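Local coordinates for GCN5-related N-acetyltransferase (Exiguobacterium sibiricum 255-15, PDB 3GY9), which binds coenzyme A and probably transfers acyl groups, as expected of a GNAT-family acetyltransferase whose substrate is not known, at residues 2-7 with 52-57; 73-78 with 108-113. One frame throughout, in Å; residues are numbered along the deposited sequence.

Contact 1 of 2, residues 2-7 with 52-57; sequences MDVTIE and FVALST
T5 and L55 form a hydrogen-bonded antiparallel pair, T5 N reaching L55 O at 3.0 Å and L55 N reaching T5 O at 2.8 Å. E7 and V53 repeat the pattern two residues on, with E7 N to V53 O at 2.8 Å and nearly straight (171°). CA-H...O contacts accompany these bonds, I6 CA lying 3.3 Å from V53 O. Apolar contact lies on the I6 and A54 face: CD1 of I6 rests on A54 CB (3.6 Å), while its CG2 branch, anti to the backbone N, meets F52 CB at 3.8 Å, the two side chains crossing at about a right angle. In the GNAT fold this is the N-terminal edge strand 5-8 laid on strand 50-55, and helix 93-105 covers this face through I93, L97 and K100. The other face is mixed, T5 and E7 beside V53 and L55, with V53 resting on Y15 and W17; in one of its two conformers E7 hydrogen-bonds Y15 OH through OE2. Towards the loop end, water bridges the segments. One molecule donates to D3 O (2.6 Å) and accepts from T57 N, beside the contact of T57 CG2 with D3 CB; another joins T5 OG1 to S56 O.

Contact 2 of 2, residues 73-78 with 108-113; sequences QARTGR and TYDRLV
The ring of Y109 lies flat against G77, whose CA sits 3.6 Å from the ring centroid and only 12° off the normal, a CH-pi contact over the face. T108 CG2 covers the opposite face, and Y109 OH is hydrogen-bonded to G48 O. The backbone of G77, with no side chain, lies directly against the ring. L112 CD2 adds to the same side, 3.9 Å from G77 CA. G77 also carries the parallel strand pairing, its N to R111 O and its O to V113 N both 2.9 Å. On the other face of the sheet T76 CG2, anti to the backbone N, packs on V113 CG1 at 3.8 Å. The loop end is looser and more exposed. R75 bends at chi3 (-57°) and brings NH1 to D110 OD2 at 3.0 Å, meeting the oxygen from above the carboxylate plane; R75 O accepts from D110 N and, weakly, from R111 N. A water joins Q73 OE1, T76 OG1 and R111 NH1, while R111 NE is paired with D141. Strands 76-84 and 111-114, linked through helix 93-105, make the beta-alpha-beta crossover of the GNAT fold.

Both contacts belong to one mixed sheet, with centres about 26 Å apart on opposite sides of the chain's centre and no touch between them. Contact 1 joins an edge strand to its antiparallel neighbour; contact 2 joins two interior strands in parallel. Both are partly buried: F52, V53 and A54 are buried in contact 1, T76, G77, Y109, L112 and V113 in contact 2, while D3, T57 and R75 lie at exposed loop ends. Helix 93-105 covers one face of contact 1 and connects the strands of contact 2. Backbone pairing holds both; contact 1, nearer the bound coenzyme A, adds I6 packing and two waters, contact 2 a tyrosine-face CH-pi contact with a glycine CA and a surface salt bridge.

Contact 1 of 2, residues 2-7 with 52-57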
HETATM    1  N   MSE A   2      -3.153 -14.972 -10.490  1.00 46.16           N
HETATM    2  CA  MSE A   2      -2.262 -14.332 -11.505  1.00 46.00           C
HETATM    3  C   MSE A   2      -0.812 -14.298 -11.037  1.00 42.25           C
HETATM    4  O   MSE A   2      -0.529 -13.980  -9.872  1.00 43.07           O
HETATM    5  CB  MSE A   2      -2.709 -12.900 -11.783  1.00 46.02           C
HETATM    6  CG  MSE A   2      -3.886 -12.797 -12.706  1.00 46.80           C
HETATM    7 SE   MSE A   2      -4.387 -10.950 -12.907  0.75 52.80          SE
HETATM    8  CE  MSE A   2      -6.063 -11.179 -13.929  1.00 48.28           C
ATOM      9  N   ASP A   3       0.103 -14.613 -11.952  1.00 36.61           N
ATOM     10  CA  ASP A   3       1.522 -14.477 -11.680  1.00 32.42           C
ATOM     11  C   ASP A   3       1.886 -13.001 -11.800  1.00 28.64           C
ATOM     12  O   ASP A   3       1.771 -12.402 -12.874  1.00 27.67           O
ATOM     13  CB  ASP A   3       2.355 -15.318 -12.643  1.00 31.47           C
ATOM     14  CG  ASP A   3       2.074 -16.800 -12.520  1.00 37.56           C
ATOM     15  OD1 ASP A   3       1.482 -17.220 -11.501  1.00 41.63           O
ATOM     16  OD2 ASP A   3       2.453 -17.547 -13.445  1.00 42.96           O
ATOM     17  N   VAL A   4       2.254 -12.400 -10.673  1.00 23.45           N
ATOM     18  CA  VAL A   4       2.788 -11.058 -10.657  1.00 21.55           C
ATOM     19  C   VAL A   4       4.111 -11.065  -9.942  1.00 18.57           C
ATOM     20  O   VAL A   4       4.419 -11.990  -9.181  1.00 21.55           O
ATOM     21  CB  VAL A   4       1.861 -10.014  -9.952  1.00 23.34           C
ATOM     22  CG1 VAL A   4       0.539  -9.906 -10.672  1.00 28.41           C
ATOM     23  CG2 VAL A   4       1.650 -10.351  -8.468  1.00 24.23           C
ATOM     24  N   THR A   5       4.884 -10.024 -10.201  1.00 19.08           N
ATOM     25  CA  THR A   5       6.089  -9.731  -9.445  1.00 20.65           C
ATOM     26  C   THR A   5       5.846  -8.400  -8.729  1.00 19.03           C
ATOM     27  O   THR A   5       5.254  -7.489  -9.292  1.00 21.51           O
ATOM     28  CB  THR A   5       7.299  -9.643 -10.375  1.00 21.22           C
ATOM     29  OG1 THR A   5       7.094  -8.597 -11.329  1.00 28.03           O
ATOM     30  CG2 THR A   5       7.494 -10.942 -11.112  1.00 21.47           C
ATOM     31  N   ILE A   6       6.264  -8.303  -7.472  1.00 19.72           N
ATOM     32  CA  ILE A   6       6.130  -7.067  -6.729  1.00 20.00           C
ATOM     33  C   ILE A   6       7.518  -6.430  -6.689  1.00 19.73           C
ATOM     34  O   ILE A   6       8.473  -7.043  -6.183  1.00 22.89           O
ATOM     35  CB  ILE A   6       5.644  -7.284  -5.278  1.00 20.88           C
ATOM     36  CG1 ILE A   6       4.369  -8.142  -5.189  1.00 24.11           C
ATOM     37  CG2 ILE A   6       5.434  -5.936  -4.591  1.00 23.19           C
ATOM     38  CD1 ILE A   6       3.143  -7.522  -5.749  1.00 28.81           C
ATOM     39  N   GLU A   7       7.614  -5.204  -7.195  0.70 18.47           N
ATOM     40  CA  GLU A   7       8.883  -4.502  -7.343  0.70 21.65           C
ATOM     41  C   GLU A   7       8.860  -3.194  -6.553  0.70 19.70           C
ATOM     42  O   GLU A   7       7.831  -2.534  -6.507  0.70 19.16           O
ATOM     43  CB  GLU A   7       9.134  -4.196  -8.831  0.70 23.21           C
ATOM     44  CG  GLU A   7      10.210  -3.153  -9.054  0.70 26.24           C
ATOM     45  CD  GLU A   7      10.721  -3.082 -10.464  0.70 25.34           C
ATOM     46  OE1 GLU A   7      11.919  -3.373 -10.658  0.70 35.86           O
ATOM     47  OE2 GLU A   7       9.939  -2.727 -11.366  0.70 27.58           O
ATOM     48  N   PHE A  52       5.687   0.234  -3.812  1.00 20.83           N
ATOM     49  CA  PHE A  52       5.773  -0.962  -4.641  1.00 21.58           C
ATOM     50  C   PHE A  52       4.763  -0.946  -5.769  1.00 21.06           C
ATOM     51  O   PHE A  52       3.716  -0.320  -5.670  1.00 21.41           O
ATOM     52  CB  PHE A  52       5.544  -2.219  -3.795  1.00 20.64           C
ATOM     53  CG  PHE A  52       6.525  -2.364  -2.689  1.00 19.72           C
ATOM     54  CD1 PHE A  52       7.791  -2.860  -2.938  1.00 20.61           C
ATOM     55  CD2 PHE A  52       6.193  -2.003  -1.392  1.00 22.21           C
ATOM     56  CE1 PHE A  52       8.719  -2.976  -1.913  1.00 21.26           C
ATOM     57  CE2 PHE A  52       7.130  -2.123  -0.354  1.00 22.56           C
ATOM     58  CZ  PHE A  52       8.389  -2.618  -0.625  1.00 22.80           C
ATOM     59  N   VAL A  53       5.102  -1.664  -6.841  1.00 21.71           N
ATOM     60  CA  VAL A  53       4.152  -1.968  -7.900  1.00 22.38           C
ATOM     61  C   VAL A  53       4.108  -3.466  -8.138  1.00 22.56           C
ATOM     62  O   VAL A  53       5.132  -4.154  -7.971  1.00 24.01           O
ATOM     63  CB  VAL A  53       4.491  -1.281  -9.258  1.00 25.17           C
ATOM     64  CG1 VAL A  53       4.121   0.177  -9.193  1.00 26.75           C
ATOM     65  CG2 VAL A  53       5.937  -1.497  -9.647  1.00 26.48           C
ATOM     66  N   ALA A  54       2.931  -3.943  -8.547  1.00 21.68           N
ATOM     67  CA  ALA A  54       2.763  -5.326  -8.990  1.00 21.40           C
ATOM     68  C   ALA A  54       2.776  -5.288 -10.511  1.00 20.45           C
ATOM     69  O   ALA A  54       2.013  -4.545 -11.113  1.00 22.54           O
ATOM     70  CB  ALA A  54       1.468  -5.889  -8.501  1.00 23.80           C
ATOM     71  N   LEU A  55       3.673  -6.068 -11.099  1.00 21.46           N
ATOM     72  CA  LEU A  55       3.816  -6.158 -12.532  1.00 21.87           C
ATOM     73  C   LEU A  55       3.323  -7.493 -13.032  1.00 22.27           C
ATOM     74  O   LEU A  55       3.669  -8.549 -12.483  1.00 23.19           O
ATOM     75  CB  LEU A  55       5.269  -6.004 -12.936  1.00 22.48           C
ATOM     76  CG  LEU A  55       5.906  -4.665 -12.603  1.00 23.37           C
ATOM     77  CD1 LEU A  55       7.332  -4.692 -13.059  1.00 31.76           C
ATOM     78  CD2 LEU A  55       5.191  -3.496 -13.256  1.00 30.10           C
ATOM     79  N   SER A  56       2.559  -7.449 -14.116  1.00 20.89           N
ATOM     80  CA  SER A  56       2.110  -8.659 -14.783  1.00 19.79           C
ATOM     81  C   SER A  56       3.255  -9.385 -15.495  1.00 20.18           C
ATOM     82  O   SER A  56       4.367  -8.877 -15.593  1.00 19.97           O
ATOM     83  CB  SER A  56       1.033  -8.324 -15.805  1.00 19.05           C
ATOM     84  OG  SER A  56       1.615  -7.805 -17.001  1.00 19.19           O
ATOM     85  N   THR A  57       2.963 -10.560 -16.042  1.00 20.23           N
ATOM     86  CA  THR A  57       3.949 -11.319 -16.815  1.00 20.20           C
ATOM     87  C   THR A  57       4.347 -10.601 -18.106  1.00 18.74           C
ATOM     88  O   THR A  57       5.338 -10.960 -18.740  1.00 19.94           O
ATOM     89  CB  THR A  57       3.443 -12.725 -17.162  1.00 20.66           C
ATOM     90  OG1 THR A  57       2.197 -12.631 -17.859  1.00 25.22           O
ATOM     91  CG2 THR A  57       3.277 -13.555 -15.887  1.00 24.52           C
TER
HETATM   92  O   HOH W   1       0.469 -11.592 -15.005  1.00 20.05           O
HETATM   93  O   HOH W   2       6.323  -9.776 -13.786  1.00 30.05           O

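Contact 2 of 2, residues 73-78 with 108-113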
ATOM      1  N   GLN A  73       2.564  10.772  14.856  1.00 38.90           N
ATOM      2  CA  GLN A  73       2.597   9.590  15.716  1.00 40.56           C
ATOM      3  C   GLN A  73       4.012   9.032  15.700  1.00 38.47           C
ATOM      4  O   GLN A  73       4.694   9.049  14.680  1.00 41.51           O
ATOM      5  CB  GLN A  73       1.596   8.541  15.241  1.00 39.95           C
ATOM      6  CG  GLN A  73       0.142   8.961  15.414  1.00 44.04           C
ATOM      7  CD  GLN A  73      -0.844   7.983  14.782  1.00 45.51           C
ATOM      8  OE1 GLN A  73      -0.705   6.766  14.920  1.00 57.43           O
ATOM      9  NE2 GLN A  73      -1.851   8.514  14.091  1.00 56.08           N
ATOM     10  N   ALA A  74       4.467   8.561  16.851  1.00 35.98           N
ATOM     11  CA  ALA A  74       5.826   8.053  16.971  1.00 31.56           C
ATOM     12  C   ALA A  74       5.851   6.543  16.699  1.00 28.24           C
ATOM     13  O   ALA A  74       4.879   5.850  17.023  1.00 27.11           O
ATOM     14  CB  ALA A  74       6.354   8.346  18.343  1.00 34.07           C
ATOM     15  N   ARG A  75       6.935   6.059  16.068  1.00 24.91           N
ATOM     16  CA  ARG A  75       7.153   4.629  15.791  1.00 23.39           C
ATOM     17  C   ARG A  75       5.998   3.980  15.007  1.00 21.93           C
ATOM     18  O   ARG A  75       5.776   2.758  15.088  1.00 20.58           O
ATOM     19  CB  ARG A  75       7.426   3.875  17.098  1.00 21.67           C
ATOM     20  CG  ARG A  75       8.736   4.312  17.819  1.00 20.97           C
ATOM     21  CD  ARG A  75       8.907   3.621  19.164  1.00 22.66           C
ATOM     22  NE  ARG A  75       7.771   3.874  20.032  1.00 24.75           N
ATOM     23  CZ  ARG A  75       6.963   2.953  20.543  1.00 32.51           C
ATOM     24  NH1 ARG A  75       7.120   1.665  20.267  1.00 33.63           N
ATOM     25  NH2 ARG A  75       5.963   3.331  21.327  1.00 33.24           N
ATOM     26  N   THR A  76       5.297   4.802  14.230  1.00 20.21           N
ATOM     27  CA  THR A  76       4.114   4.381  13.496  1.00 19.32           C
ATOM     28  C   THR A  76       4.285   4.662  12.017  1.00 20.19           C
ATOM     29  O   THR A  76       4.673   5.761  11.614  1.00 21.28           O
ATOM     30  CB  THR A  76       2.851   5.112  14.018  1.00 19.97           C
ATOM     31  OG1 THR A  76       2.653   4.787  15.413  1.00 21.03           O
ATOM     32  CG2 THR A  76       1.606   4.717  13.232  1.00 22.40           C
ATOM     33  N   GLY A  77       4.029   3.648  11.206  1.00 20.11           N
ATOM     34  CA  GLY A  77       4.047   3.818   9.759  1.00 19.59           C
ATOM     35  C   GLY A  77       2.636   3.802   9.216  1.00 19.53           C
ATOM     36  O   GLY A  77       1.745   3.211   9.803  1.00 21.27           O
ATOM     37  N   ARG A  78       2.448   4.480   8.092  1.00 19.52           N
ATOM     38  CA  ARG A  78       1.174   4.545   7.406  1.00 20.86           C
ATOM     39  C   ARG A  78       1.289   3.812   6.082  1.00 20.20           C
ATOM     40  O   ARG A  78       2.217   4.094   5.302  1.00 19.92           O
ATOM     41  CB  ARG A  78       0.813   6.004   7.133  1.00 20.29           C
ATOM     42  CG  ARG A  78      -0.591   6.139   6.600  1.00 24.26           C
ATOM     43  CD  ARG A  78      -0.903   7.592   6.277  1.00 25.32           C
ATOM     44  NE  ARG A  78      -2.328   7.792   5.982  1.00 27.08           N
ATOM     45  CZ  ARG A  78      -3.237   8.159   6.888  1.00 25.74           C
ATOM     46  NH1 ARG A  78      -2.932   8.317   8.162  1.00 30.82           N
ATOM     47  NH2 ARG A  78      -4.496   8.297   6.519  1.00 35.48           N
ATOM     48  N   THR A 108      10.941  -1.149  10.653  1.00 19.48           N
ATOM     49  CA  THR A 108      11.123   0.252  11.038  1.00 20.28           C
ATOM     50  C   THR A 108      10.112   0.729  12.076  1.00 19.41           C
ATOM     51  O   THR A 108      10.486   1.511  12.941  1.00 20.13           O
ATOM     52  CB  THR A 108      11.045   1.157   9.798  1.00 21.87           C
ATOM     53  OG1 THR A 108      12.093   0.791   8.905  1.00 20.79           O
ATOM     54  CG2 THR A 108      11.237   2.600  10.161  1.00 22.91           C
ATOM     55  N   TYR A 109       8.871   0.231  12.011  1.00 19.53           N
ATOM     56  CA  TYR A 109       7.743   0.746  12.793  1.00 18.80           C
ATOM     57  C   TYR A 109       7.180  -0.329  13.719  1.00 19.20           C
ATOM     58  O   TYR A 109       7.226  -1.517  13.413  1.00 20.81           O
ATOM     59  CB  TYR A 109       6.631   1.295  11.879  1.00 19.77           C
ATOM     60  CG  TYR A 109       7.146   2.384  10.952  1.00 19.79           C
ATOM     61  CD1 TYR A 109       7.428   3.655  11.433  1.00 19.60           C
ATOM     62  CD2 TYR A 109       7.353   2.134   9.610  1.00 19.72           C
ATOM     63  CE1 TYR A 109       7.892   4.663  10.586  1.00 18.37           C
ATOM     64  CE2 TYR A 109       7.842   3.123   8.747  1.00 19.03           C
ATOM     65  CZ  TYR A 109       8.123   4.383   9.255  1.00 20.75           C
ATOM     66  OH  TYR A 109       8.637   5.368   8.434  1.00 20.73           O
ATOM     67  N   ASP A 110       6.699   0.111  14.875  1.00 18.61           N
ATOM     68  CA  ASP A 110       6.105  -0.785  15.860  1.00 20.02           C
ATOM     69  C   ASP A 110       4.594  -0.887  15.691  1.00 19.89           C
ATOM     70  O   ASP A 110       3.953  -1.727  16.332  1.00 21.45           O
ATOM     71  CB  ASP A 110       6.446  -0.312  17.272  1.00 19.75           C
ATOM     72  CG  ASP A 110       7.903  -0.467  17.569  1.00 25.45           C
ATOM     73  OD1 ASP A 110       8.391  -1.599  17.446  1.00 30.42           O
ATOM     74  OD2 ASP A 110       8.578   0.526  17.874  1.00 30.71           O
ATOM     75  N   ARG A 111       4.039  -0.043  14.826  1.00 20.32           N
ATOM     76  CA  ARG A 111       2.617  -0.035  14.544  1.00 19.98           C
ATOM     77  C   ARG A 111       2.408   0.424  13.122  1.00 19.58           C
ATOM     78  O   ARG A 111       3.132   1.302  12.665  1.00 19.39           O
ATOM     79  CB  ARG A 111       1.913   0.941  15.479  1.00 21.53           C
ATOM     80  CG  ARG A 111       0.414   1.038  15.264  1.00 20.71           C
ATOM     81  CD  ARG A 111      -0.255   1.892  16.347  1.00 23.06           C
ATOM     82  NE  ARG A 111      -0.312   1.199  17.630  1.00 29.15           N
ATOM     83  CZ  ARG A 111       0.277   1.609  18.756  1.00 39.48           C
ATOM     84  NH1 ARG A 111       0.970   2.745  18.810  1.00 44.19           N
ATOM     85  NH2 ARG A 111       0.144   0.879  19.863  1.00 42.07           N
ATOM     86  N   LEU A 112       1.454  -0.174  12.409  1.00 18.87           N
ATOM     87  CA  LEU A 112       1.059   0.299  11.074  1.00 19.56           C
ATOM     88  C   LEU A 112      -0.402   0.674  11.062  1.00 19.52           C
ATOM     89  O   LEU A 112      -1.230  -0.021  11.651  1.00 20.65           O
ATOM     90  CB  LEU A 112       1.292  -0.762  10.003  1.00 19.57           C
ATOM     91  CG  LEU A 112       2.743  -1.215   9.852  1.00 19.67           C
ATOM     92  CD1 LEU A 112       2.821  -2.325   8.825  1.00 21.89           C
ATOM     93  CD2 LEU A 112       3.674  -0.063   9.456  1.00 21.44           C
ATOM     94  N   VAL A 113      -0.693   1.796  10.404  1.00 19.44           N
ATOM     95  CA  VAL A 113      -2.047   2.307  10.313  1.00 19.30           C
ATOM     96  C   VAL A 113      -2.389   2.630   8.875  1.00 20.84           C
ATOM     97  O   VAL A 113      -1.512   2.800   8.048  1.00 20.30           O
ATOM     98  CB  VAL A 113      -2.245   3.558  11.185  1.00 20.60           C
ATOM     99  CG1 VAL A 113      -1.862   3.246  12.634  1.00 22.18           C
ATOM    100  CG2 VAL A 113      -1.467   4.759  10.667  1.00 22.49           C
TER
HETATM  101  O   HOH W   3       0.383   5.308  16.943  1.00 34.08           O